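Local coordinates for protein diguanylate cyclase (Pseudomonas aeruginosa, PDB 5M3C) that joins a GGDEF domain and an EAL domain in one chain, and binds calcium ions and guanosine-5'-triphosphate, at residues Leu300-Thr303 against Glu304-Met308; Val268-Gly272 against Ala273-Gln277; Leu239-Gly242 against Asp243-Glu247. One frame throughout, in Å; residues are numbered along the deposited sequence.

All three interactions lie in the EAL domain. Along the chain, interaction 3 (239-247, within helix 238-259) comes first, then interaction 2 (268-277), then interaction 1 (300-308). Interactions 2 and 1 sit at the ends of strands 266-269 and 298-303, parallel neighbours in one sheet, and probably share backbone hydrogen bonds between Glu301 and both Val268 and Leu270; their centres are about 9 Å apart. The centre of interaction 3 is about 9 Å from that of interaction 2 and about 17 Å from that of interaction 1; Leu246 packs on both, Val245 on Val268 of interaction 2. Two neighbouring strands thus present Asn269 and Glu301 to one calcium ion, with helix 238-259 packed against them.

Interaction 1 of 3, residues Leu300-Thr303 against Glu304-Met308; sequences LEIT and ESFIM. With CA (calcium ion), chain H.
Thr303 O, where strand 298-303 gives way to helix 304-307, accepts two backbone hydrogen bonds, a nearly straight one from Ile307 N and a more bent one from Phe306 N, both 3.1 Å long. The first donor lies in the carbonyl plane, whereas the second stands well above it, so one oxygen serves both a full helical turn and a tighter one. Thr303 occupies the N-cap position, yet its side chain makes no capping bond. With its hydroxyl turned opposite the backbone N (chi1 -175°), Thr303 OG1 instead hydrogen-bonds Ser305 OG at 3.2 Å, and it has a weak second bond to Asp332. The methyl branch of the same residue, Thr303 CG2, lies 3.4 Å from Phe306 CB, the two side chains crossing at about a right angle.

On the buried side Ile302 points at the helix. Ile302 CG2 meets Ile307 CG1 at 3.7 Å, again nearly perpendicular, and approaches Phe306 CD1 obliquely at 4.1 Å. Glu304 turns away from the strand, and its OE2 is satisfied by Gly334 N. Glu301 OE1 binds the calcium ion at 2.1 Å together with Glu210, Asn269 and Asp331, while OE2 forms a salt bridge with Lys352. A metal-binding carboxylate near the end of a parallel strand, followed at once by a helical turn, is characteristic of the barrel-like EAL fold and its metal site.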
ATOM      1  N   LEU B 300     -20.172   5.370  12.017  1.00 59.02           N
ATOM      2  CA  LEU B 300     -19.083   6.018  11.290  1.00 58.41           C
ATOM      3  C   LEU B 300     -18.549   5.113  10.188  1.00 58.14           C
ATOM      4  O   LEU B 300     -17.984   4.054  10.463  1.00 59.69           O
ATOM      5  CB  LEU B 300     -17.947   6.387  12.244  1.00 57.95           C
ATOM      6  CG  LEU B 300     -18.322   7.371  13.351  1.00 57.91           C
ATOM      7  CD1 LEU B 300     -17.179   7.507  14.344  1.00 58.40           C
ATOM      8  CD2 LEU B 300     -18.699   8.724  12.768  1.00 57.37           C
ATOM      9  N   GLU B 301     -18.733   5.537   8.941  1.00 56.63           N
ATOM     10  CA  GLU B 301     -18.257   4.775   7.793  1.00 55.62           C
ATOM     11  C   GLU B 301     -16.836   5.194   7.453  1.00 55.36           C
ATOM     12  O   GLU B 301     -16.533   6.380   7.402  1.00 55.44           O
ATOM     13  CB  GLU B 301     -19.164   5.004   6.579  1.00 55.00           C
ATOM     14  CG  GLU B 301     -20.561   4.416   6.714  1.00 54.59           C
ATOM     15  CD  GLU B 301     -21.427   4.680   5.496  1.00 54.01           C
ATOM     16  OE1 GLU B 301     -20.909   5.231   4.501  1.00 53.60           O
ATOM     17  OE2 GLU B 301     -22.626   4.338   5.531  1.00 53.46           O
ATOM     18  N   ILE B 302     -15.964   4.220   7.220  1.00 55.98           N
ATOM     19  CA  ILE B 302     -14.583   4.518   6.860  1.00 56.99           C
ATOM     20  C   ILE B 302     -14.186   3.734   5.616  1.00 57.31           C
ATOM     21  O   ILE B 302     -14.422   2.532   5.531  1.00 58.09           O
ATOM     22  CB  ILE B 302     -13.615   4.193   8.011  1.00 58.01           C
ATOM     23  CG1 ILE B 302     -14.212   4.660   9.343  1.00 58.46           C
ATOM     24  CG2 ILE B 302     -12.262   4.844   7.763  1.00 57.88           C
ATOM     25  CD1 ILE B 302     -13.269   4.554  10.521  1.00 58.56           C
ATOM     26  N   THR B 303     -13.582   4.422   4.655  1.00 58.41           N
ATOM     27  CA  THR B 303     -13.248   3.813   3.373  1.00 59.80           C
ATOM     28  C   THR B 303     -12.171   2.737   3.526  1.00 60.77           C
ATOM     29  O   THR B 303     -11.173   2.934   4.223  1.00 60.45           O
ATOM     30  CB  THR B 303     -12.795   4.877   2.348  1.00 60.11           C
ATOM     31  OG1 THR B 303     -12.582   4.263   1.072  1.00 61.14           O
ATOM     32  CG2 THR B 303     -11.513   5.566   2.797  1.00 60.14           C
ATOM     33  N   GLU B 304     -12.391   1.596   2.875  1.00 61.63           N
ATOM     34  CA  GLU B 304     -11.448   0.479   2.916  1.00 61.94           C
ATOM     35  C   GLU B 304     -10.032   0.939   2.591  1.00 61.55           C
ATOM     36  O   GLU B 304      -9.109   0.773   3.395  1.00 62.03           O
ATOM     37  CB  GLU B 304     -11.879  -0.609   1.927  1.00 62.78           C
ATOM     38  CG  GLU B 304     -11.049  -1.883   1.992  1.00 63.03           C
ATOM     39  CD  GLU B 304     -11.389  -2.860   0.881  1.00 63.56           C
ATOM     40  OE1 GLU B 304     -11.262  -4.082   1.103  1.00 65.56           O
ATOM     41  OE2 GLU B 304     -11.783  -2.410  -0.216  1.00 63.12           O
ATOM     42  N   SER B 305      -9.878   1.530   1.409  1.00 61.70           N
ATOM     43  CA  SER B 305      -8.573   1.959   0.909  1.00 61.92           C
ATOM     44  C   SER B 305      -7.735   2.659   1.976  1.00 62.26           C
ATOM     45  O   SER B 305      -6.510   2.543   1.984  1.00 63.29           O
ATOM     46  CB  SER B 305      -8.748   2.879  -0.304  1.00 62.41           C
ATOM     47  OG  SER B 305      -9.627   3.953  -0.016  1.00 63.31           O
ATOM     48  N   PHE B 306      -8.397   3.383   2.874  1.00 62.52           N
ATOM     49  CA  PHE B 306      -7.704   4.096   3.943  1.00 61.91           C
ATOM     50  C   PHE B 306      -7.397   3.175   5.116  1.00 63.41           C
ATOM     51  O   PHE B 306      -6.274   3.157   5.619  1.00 62.98           O
ATOM     52  CB  PHE B 306      -8.536   5.279   4.438  1.00 60.62           C
ATOM     53  CG  PHE B 306      -7.952   5.961   5.640  1.00 59.14           C
ATOM     54  CD1 PHE B 306      -8.274   5.538   6.919  1.00 59.08           C
ATOM     55  CD2 PHE B 306      -7.070   7.016   5.493  1.00 58.72           C
ATOM     56  CE1 PHE B 306      -7.730   6.158   8.029  1.00 58.96           C
ATOM     57  CE2 PHE B 306      -6.521   7.641   6.598  1.00 58.89           C
ATOM     58  CZ  PHE B 306      -6.853   7.212   7.869  1.00 58.56           C
ATOM     59  N   ILE B 307      -8.398   2.417   5.554  1.00 65.68           N
ATOM     60  CA  ILE B 307      -8.245   1.551   6.720  1.00 68.25           C
ATOM     61  C   ILE B 307      -7.195   0.464   6.499  1.00 70.62           C
ATOM     62  O   ILE B 307      -6.513   0.054   7.440  1.00 69.22           O
ATOM     63  CB  ILE B 307      -9.585   0.909   7.132  1.00 69.12           C
ATOM     64  CG1 ILE B 307     -10.253   1.755   8.218  1.00 70.00           C
ATOM     65  CG2 ILE B 307      -9.373  -0.505   7.648  1.00 70.26           C
ATOM     66  CD1 ILE B 307     -11.411   1.072   8.916  1.00 69.75           C
ATOM     67  N   MET B 308      -7.061   0.003   5.259  1.00 74.48           N
ATOM     68  CA  MET B 308      -6.062  -1.016   4.935  1.00 77.99           C
ATOM     69  C   MET B 308      -4.668  -0.407   4.775  1.00 81.58           C
ATOM     70  O   MET B 308      -3.678  -1.125   4.635  1.00 81.76           O
ATOM     71  CB  MET B 308      -6.465  -1.770   3.666  1.00 77.88           C
ATOM     72  CG  MET B 308      -7.718  -2.616   3.837  1.00 77.90           C
ATOM     73  SD  MET B 308      -7.617  -3.741   5.246  1.00 77.28           S
ATOM     74  CE  MET B 308      -9.242  -4.493   5.203  1.00 78.36           C
TER
HETATM   75 CA    CA H1302     -20.638   5.976   2.523  1.00 57.72          CA

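Interaction 2 of 3, residues Val268-Gly272 against Ala273-Gln277; sequences VNLAG and AQLGQ. With CA (calcium ion), chain H.
Leu270 and Gln274 pack over one another near the end of strand 266-269, where the chain turns into the weakly bonded helix 272-276. This is the close side of the contact. Leu270 CD1 lies over the amide end of Gln274, 3.5 Å from CD, while the other branch, Leu270 CD2, meets Leu275 CD1 at 3.4 Å, with the two leucines roughly perpendicular. Gln274 points back at the preceding loop: CG lies beside its own backbone N (chi1 -67°) and the chain runs on extended. The resulting hydrogen bond from Ala271 N to Gln274 OE1, 3.2 Å long, is bent, and the donor stands about 45° above the amide carbonyl plane. The backbone adds a weak bond from Gln274 N to Ala271 O and a better one from Leu275 N to Gly272 O at 3.1 Å.

The solvent side is looser. Ala273 and Gly276 are exposed. At the other end Asn269 turns from the helix and binds calcium through OD1 at 2.6 Å. The chemistry implies a buried side-chain amide whose oxygen takes a bent hydrogen bond from the N-H of Ala271, tying the helix to the loop just beyond this calcium ligand.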
ATOM      1  N   VAL B 268     -22.407   8.127   8.777  1.00 62.64           N
ATOM      2  CA  VAL B 268     -21.665   9.264   8.243  1.00 61.81           C
ATOM      3  C   VAL B 268     -20.232   8.873   7.908  1.00 61.35           C
ATOM      4  O   VAL B 268     -19.559   8.207   8.696  1.00 62.33           O
ATOM      5  CB  VAL B 268     -21.647  10.440   9.232  1.00 61.96           C
ATOM      6  CG1 VAL B 268     -20.745  11.551   8.720  1.00 62.27           C
ATOM      7  CG2 VAL B 268     -23.055  10.963   9.449  1.00 62.39           C
ATOM      8  N   ASN B 269     -19.772   9.287   6.732  1.00 60.76           N
ATOM      9  CA  ASN B 269     -18.403   9.017   6.314  1.00 59.89           C
ATOM     10  C   ASN B 269     -17.425   9.811   7.170  1.00 58.77           C
ATOM     11  O   ASN B 269     -17.656  10.979   7.478  1.00 58.50           O
ATOM     12  CB  ASN B 269     -18.209   9.368   4.840  1.00 60.77           C
ATOM     13  CG  ASN B 269     -18.971   8.439   3.914  1.00 62.61           C
ATOM     14  OD1 ASN B 269     -18.927   7.218   4.064  1.00 64.23           O
ATOM     15  ND2 ASN B 269     -19.668   9.016   2.942  1.00 63.56           N
ATOM     16  N   LEU B 270     -16.331   9.162   7.551  1.00 57.72           N
ATOM     17  CA  LEU B 270     -15.307   9.794   8.364  1.00 57.49           C
ATOM     18  C   LEU B 270     -14.005   9.869   7.578  1.00 57.60           C
ATOM     19  O   LEU B 270     -13.304   8.872   7.430  1.00 57.75           O
ATOM     20  CB  LEU B 270     -15.096   9.002   9.654  1.00 57.28           C
ATOM     21  CG  LEU B 270     -14.351   9.721  10.775  1.00 57.10           C
ATOM     22  CD1 LEU B 270     -15.184  10.868  11.320  1.00 56.74           C
ATOM     23  CD2 LEU B 270     -14.003   8.740  11.884  1.00 57.70           C
ATOM     24  N   ALA B 271     -13.693  11.058   7.070  1.00 58.63           N
ATOM     25  CA  ALA B 271     -12.457  11.281   6.327  1.00 59.19           C
ATOM     26  C   ALA B 271     -11.261  10.742   7.101  1.00 60.14           C
ATOM     27  O   ALA B 271     -11.263  10.722   8.330  1.00 60.85           O
ATOM     28  CB  ALA B 271     -12.274  12.763   6.042  1.00 59.25           C
ATOM     29  N   GLY B 272     -10.238  10.306   6.374  1.00 61.35           N
ATOM     30  CA  GLY B 272      -9.052   9.722   6.994  1.00 61.64           C
ATOM     31  C   GLY B 272      -8.439  10.602   8.067  1.00 61.68           C
ATOM     32  O   GLY B 272      -8.091  10.126   9.148  1.00 60.62           O
ATOM     33  N   ALA B 273      -8.315  11.892   7.770  1.00 62.33           N
ATOM     34  CA  ALA B 273      -7.639  12.827   8.664  1.00 63.33           C
ATOM     35  C   ALA B 273      -8.396  13.029   9.975  1.00 65.38           C
ATOM     36  O   ALA B 273      -7.780  13.245  11.020  1.00 67.72           O
ATOM     37  CB  ALA B 273      -7.426  14.161   7.966  1.00 62.99           C
ATOM     38  N   GLN B 274      -9.725  12.959   9.924  1.00 65.21           N
ATOM     39  CA  GLN B 274     -10.540  13.089  11.130  1.00 65.37           C
ATOM     40  C   GLN B 274     -10.138  12.050  12.165  1.00 66.88           C
ATOM     41  O   GLN B 274     -10.217  12.298  13.367  1.00 67.07           O
ATOM     42  CB  GLN B 274     -12.024  12.916  10.812  1.00 65.24           C
ATOM     43  CG  GLN B 274     -12.624  14.021   9.966  1.00 65.19           C
ATOM     44  CD  GLN B 274     -14.124  13.874   9.820  1.00 64.66           C
ATOM     45  OE1 GLN B 274     -14.631  13.611   8.729  1.00 64.62           O
ATOM     46  NE2 GLN B 274     -14.842  14.032  10.924  1.00 64.81           N
ATOM     47  N   LEU B 275      -9.715  10.883  11.693  1.00 69.27           N
ATOM     48  CA  LEU B 275      -9.304   9.806  12.582  1.00 71.58           C
ATOM     49  C   LEU B 275      -7.981  10.168  13.245  1.00 73.36           C
ATOM     50  O   LEU B 275      -7.692   9.731  14.359  1.00 74.07           O
ATOM     51  CB  LEU B 275      -9.165   8.498  11.804  1.00 71.93           C
ATOM     52  CG  LEU B 275      -9.603   7.242  12.556  1.00 72.61           C
ATOM     53  CD1 LEU B 275     -11.107   7.256  12.786  1.00 72.69           C
ATOM     54  CD2 LEU B 275      -9.196   5.997  11.787  1.00 73.48           C
ATOM     55  N   GLY B 276      -7.187  10.978  12.550  1.00 75.50           N
ATOM     56  CA  GLY B 276      -5.905  11.441  13.062  1.00 77.57           C
ATOM     57  C   GLY B 276      -6.037  12.474  14.165  1.00 81.42           C
ATOM     58  O   GLY B 276      -5.088  12.709  14.913  1.00 83.50           O
ATOM     59  N   GLN B 277      -7.211  13.098  14.269  1.00 85.28           N
ATOM     60  CA  GLN B 277      -7.467  14.079  15.325  1.00 86.60           C
ATOM     61  C   GLN B 277      -7.383  13.431  16.705  1.00 90.14           C
ATOM     62  O   GLN B 277      -8.085  12.455  16.978  1.00 91.40           O
ATOM     63  CB  GLN B 277      -8.839  14.735  15.150  1.00 85.50           C
ATOM     64  CG  GLN B 277      -8.832  15.981  14.280  1.00 84.74           C
ATOM     65  CD  GLN B 277     -10.054  16.857  14.504  1.00 83.52           C
ATOM     66  OE1 GLN B 277     -11.191  16.397  14.402  1.00 80.91           O
ATOM     67  NE2 GLN B 277      -9.821  18.130  14.811  1.00 83.47           N
TER
HETATM   68 CA    CA H1302     -20.638   5.976   2.523  1.00 57.72          CA

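Interaction 3 of 3, residues Leu239-Gly242 against Asp243-Glu247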
ATOM      1  N   LEU B 239     -10.835  18.927   8.172  1.00 58.41           N
ATOM      2  CA  LEU B 239     -11.116  18.812   9.599  1.00 57.67           C
ATOM      3  C   LEU B 239     -12.320  19.678   9.977  1.00 57.80           C
ATOM      4  O   LEU B 239     -13.250  19.192  10.619  1.00 59.05           O
ATOM      5  CB  LEU B 239      -9.884  19.174  10.435  1.00 57.05           C
ATOM      6  CG  LEU B 239      -8.684  18.234  10.271  1.00 56.65           C
ATOM      7  CD1 LEU B 239      -7.534  18.663  11.171  1.00 56.47           C
ATOM      8  CD2 LEU B 239      -9.071  16.790  10.555  1.00 56.12           C
ATOM      9  N   PRO B 240     -12.312  20.959   9.569  1.00 57.54           N
ATOM     10  CA  PRO B 240     -13.489  21.810   9.759  1.00 56.92           C
ATOM     11  C   PRO B 240     -14.738  21.229   9.091  1.00 57.14           C
ATOM     12  O   PRO B 240     -15.838  21.323   9.641  1.00 57.77           O
ATOM     13  CB  PRO B 240     -13.091  23.122   9.078  1.00 56.66           C
ATOM     14  CG  PRO B 240     -11.605  23.134   9.090  1.00 56.82           C
ATOM     15  CD  PRO B 240     -11.176  21.702   8.993  1.00 57.32           C
ATOM     16  N   LEU B 241     -14.561  20.637   7.913  1.00 56.06           N
ATOM     17  CA  LEU B 241     -15.670  20.041   7.178  1.00 55.49           C
ATOM     18  C   LEU B 241     -16.254  18.860   7.940  1.00 55.73           C
ATOM     19  O   LEU B 241     -17.463  18.789   8.161  1.00 56.86           O
ATOM     20  CB  LEU B 241     -15.204  19.583   5.794  1.00 55.30           C
ATOM     21  CG  LEU B 241     -16.260  18.943   4.889  1.00 55.30           C
ATOM     22  CD1 LEU B 241     -17.369  19.928   4.559  1.00 55.30           C
ATOM     23  CD2 LEU B 241     -15.621  18.421   3.612  1.00 55.20           C
ATOM     24  N   GLY B 242     -15.386  17.939   8.344  1.00 55.83           N
ATOM     25  CA  GLY B 242     -15.809  16.735   9.051  1.00 56.29           C
ATOM     26  C   GLY B 242     -16.515  17.053  10.352  1.00 57.34           C
ATOM     27  O   GLY B 242     -17.527  16.432  10.692  1.00 58.39           O
ATOM     28  N   ASP B 243     -15.980  18.030  11.079  1.00 57.85           N
ATOM     29  CA  ASP B 243     -16.568  18.456  12.340  1.00 57.54           C
ATOM     30  C   ASP B 243     -17.972  18.988  12.088  1.00 56.17           C
ATOM     31  O   ASP B 243     -18.925  18.617  12.781  1.00 56.71           O
ATOM     32  CB  ASP B 243     -15.711  19.541  12.992  1.00 58.88           C
ATOM     33  CG  ASP B 243     -15.650  19.403  14.499  1.00 60.96           C
ATOM     34  OD1 ASP B 243     -14.943  18.489  14.978  1.00 62.45           O
ATOM     35  OD2 ASP B 243     -16.300  20.208  15.202  1.00 61.49           O
ATOM     36  N   TRP B 244     -18.090  19.855  11.086  1.00 53.95           N
ATOM     37  CA  TRP B 244     -19.382  20.392  10.674  1.00 52.63           C
ATOM     38  C   TRP B 244     -20.341  19.262  10.337  1.00 52.53           C
ATOM     39  O   TRP B 244     -21.482  19.245  10.793  1.00 51.76           O
ATOM     40  CB  TRP B 244     -19.223  21.297   9.452  1.00 51.82           C
ATOM     41  CG  TRP B 244     -20.486  22.008   9.068  1.00 51.03           C
ATOM     42  CD1 TRP B 244     -20.875  23.249   9.470  1.00 50.97           C
ATOM     43  CD2 TRP B 244     -21.527  21.519   8.212  1.00 50.64           C
ATOM     44  NE1 TRP B 244     -22.092  23.566   8.921  1.00 51.27           N
ATOM     45  CE2 TRP B 244     -22.514  22.520   8.143  1.00 50.65           C
ATOM     46  CE3 TRP B 244     -21.718  20.333   7.497  1.00 50.30           C
ATOM     47  CZ2 TRP B 244     -23.675  22.376   7.390  1.00 50.25           C
ATOM     48  CZ3 TRP B 244     -22.873  20.191   6.749  1.00 50.49           C
ATOM     49  CH2 TRP B 244     -23.836  21.206   6.701  1.00 50.43           C
ATOM     50  N   VAL B 245     -19.868  18.317   9.530  1.00 53.40           N
ATOM     51  CA  VAL B 245     -20.692  17.190   9.115  1.00 55.25           C
ATOM     52  C   VAL B 245     -21.176  16.390  10.323  1.00 56.44           C
ATOM     53  O   VAL B 245     -22.366  16.084  10.435  1.00 57.72           O
ATOM     54  CB  VAL B 245     -19.933  16.258   8.150  1.00 55.70           C
ATOM     55  CG1 VAL B 245     -20.704  14.965   7.928  1.00 55.73           C
ATOM     56  CG2 VAL B 245     -19.686  16.962   6.826  1.00 55.88           C
ATOM     57  N   LEU B 246     -20.258  16.056  11.226  1.00 56.17           N
ATOM     58  CA  LEU B 246     -20.613  15.268  12.401  1.00 56.94           C
ATOM     59  C   LEU B 246     -21.679  15.960  13.254  1.00 58.74           C
ATOM     60  O   LEU B 246     -22.730  15.380  13.541  1.00 60.04           O
ATOM     61  CB  LEU B 246     -19.374  14.970  13.245  1.00 55.90           C
ATOM     62  CG  LEU B 246     -18.505  13.817  12.741  1.00 55.30           C
ATOM     63  CD1 LEU B 246     -17.199  13.755  13.517  1.00 55.16           C
ATOM     64  CD2 LEU B 246     -19.252  12.496  12.840  1.00 55.29           C
ATOM     65  N   GLU B 247     -21.407  17.199  13.651  1.00 59.92           N
ATOM     66  CA  GLU B 247     -22.316  17.943  14.520  1.00 60.62           C
ATOM     67  C   GLU B 247     -23.720  18.012  13.930  1.00 60.80           C
ATOM     68  O   GLU B 247     -24.712  17.737  14.612  1.00 62.46           O
ATOM     69  CB  GLU B 247     -21.787  19.358  14.756  1.00 61.88           C
ATOM     70  CG  GLU B 247     -22.611  20.168  15.746  1.00 63.25           C
ATOM     71  CD  GLU B 247     -22.011  21.532  16.040  1.00 64.03           C
ATOM     72  OE1 GLU B 247     -22.481  22.198  16.986  1.00 64.71           O
ATOM     73  OE2 GLU B 247     -21.071  21.940  15.324  1.00 63.73           O
TER
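Leu239 and Asp243 are one turn apart in helix 238-259, and Asp243 N donates to Leu239 O at 3.0 Å with an angle of 162°. The side chain of Leu239 points away from the next turn. Asp243 brings its CB near Leu239 O, but its carboxylate leads off to a salt bridge with Arg283. Pro240 follows on the exposed surface. It has no N-H to give, though Pro240 O accepts a hydrogen bond from Trp244 N at 3.1 Å.

Leu241 is buried, and Leu241 O accepts from Val245 N at 2.8 Å. The only apolar side-chain meeting across these turns is a distant one, Leu241 CD1 to Val245 CG2 at 4.4 Å. That same methyl of Val245 also sits in plane at the edge of the Trp244 indole. With Trp244 CG opposite its own N (chi1 -173°), the ring swings away from the preceding turn, where NE1 bonds Asp189 and the indole stacks with His248. At Gly242 the helix presents bare backbone, and Gly242 O takes a hydrogen bond from Leu246 N at 2.8 Å. Leu246 CB and CG lie alongside that oxygen. Beyond the helix, Leu239 lies against Ala273, Leu246 against Leu270 and Gln274, and Pro240, Leu241 and Trp244 against Leu186 of helix 168-187.

The carbonyls of 239-242 are thus each satisfied by an N-H one turn ahead and the side chains are turned outward, with the apolar ones and the indole meeting neighbouring elements and Asp243 engaging a basic partner.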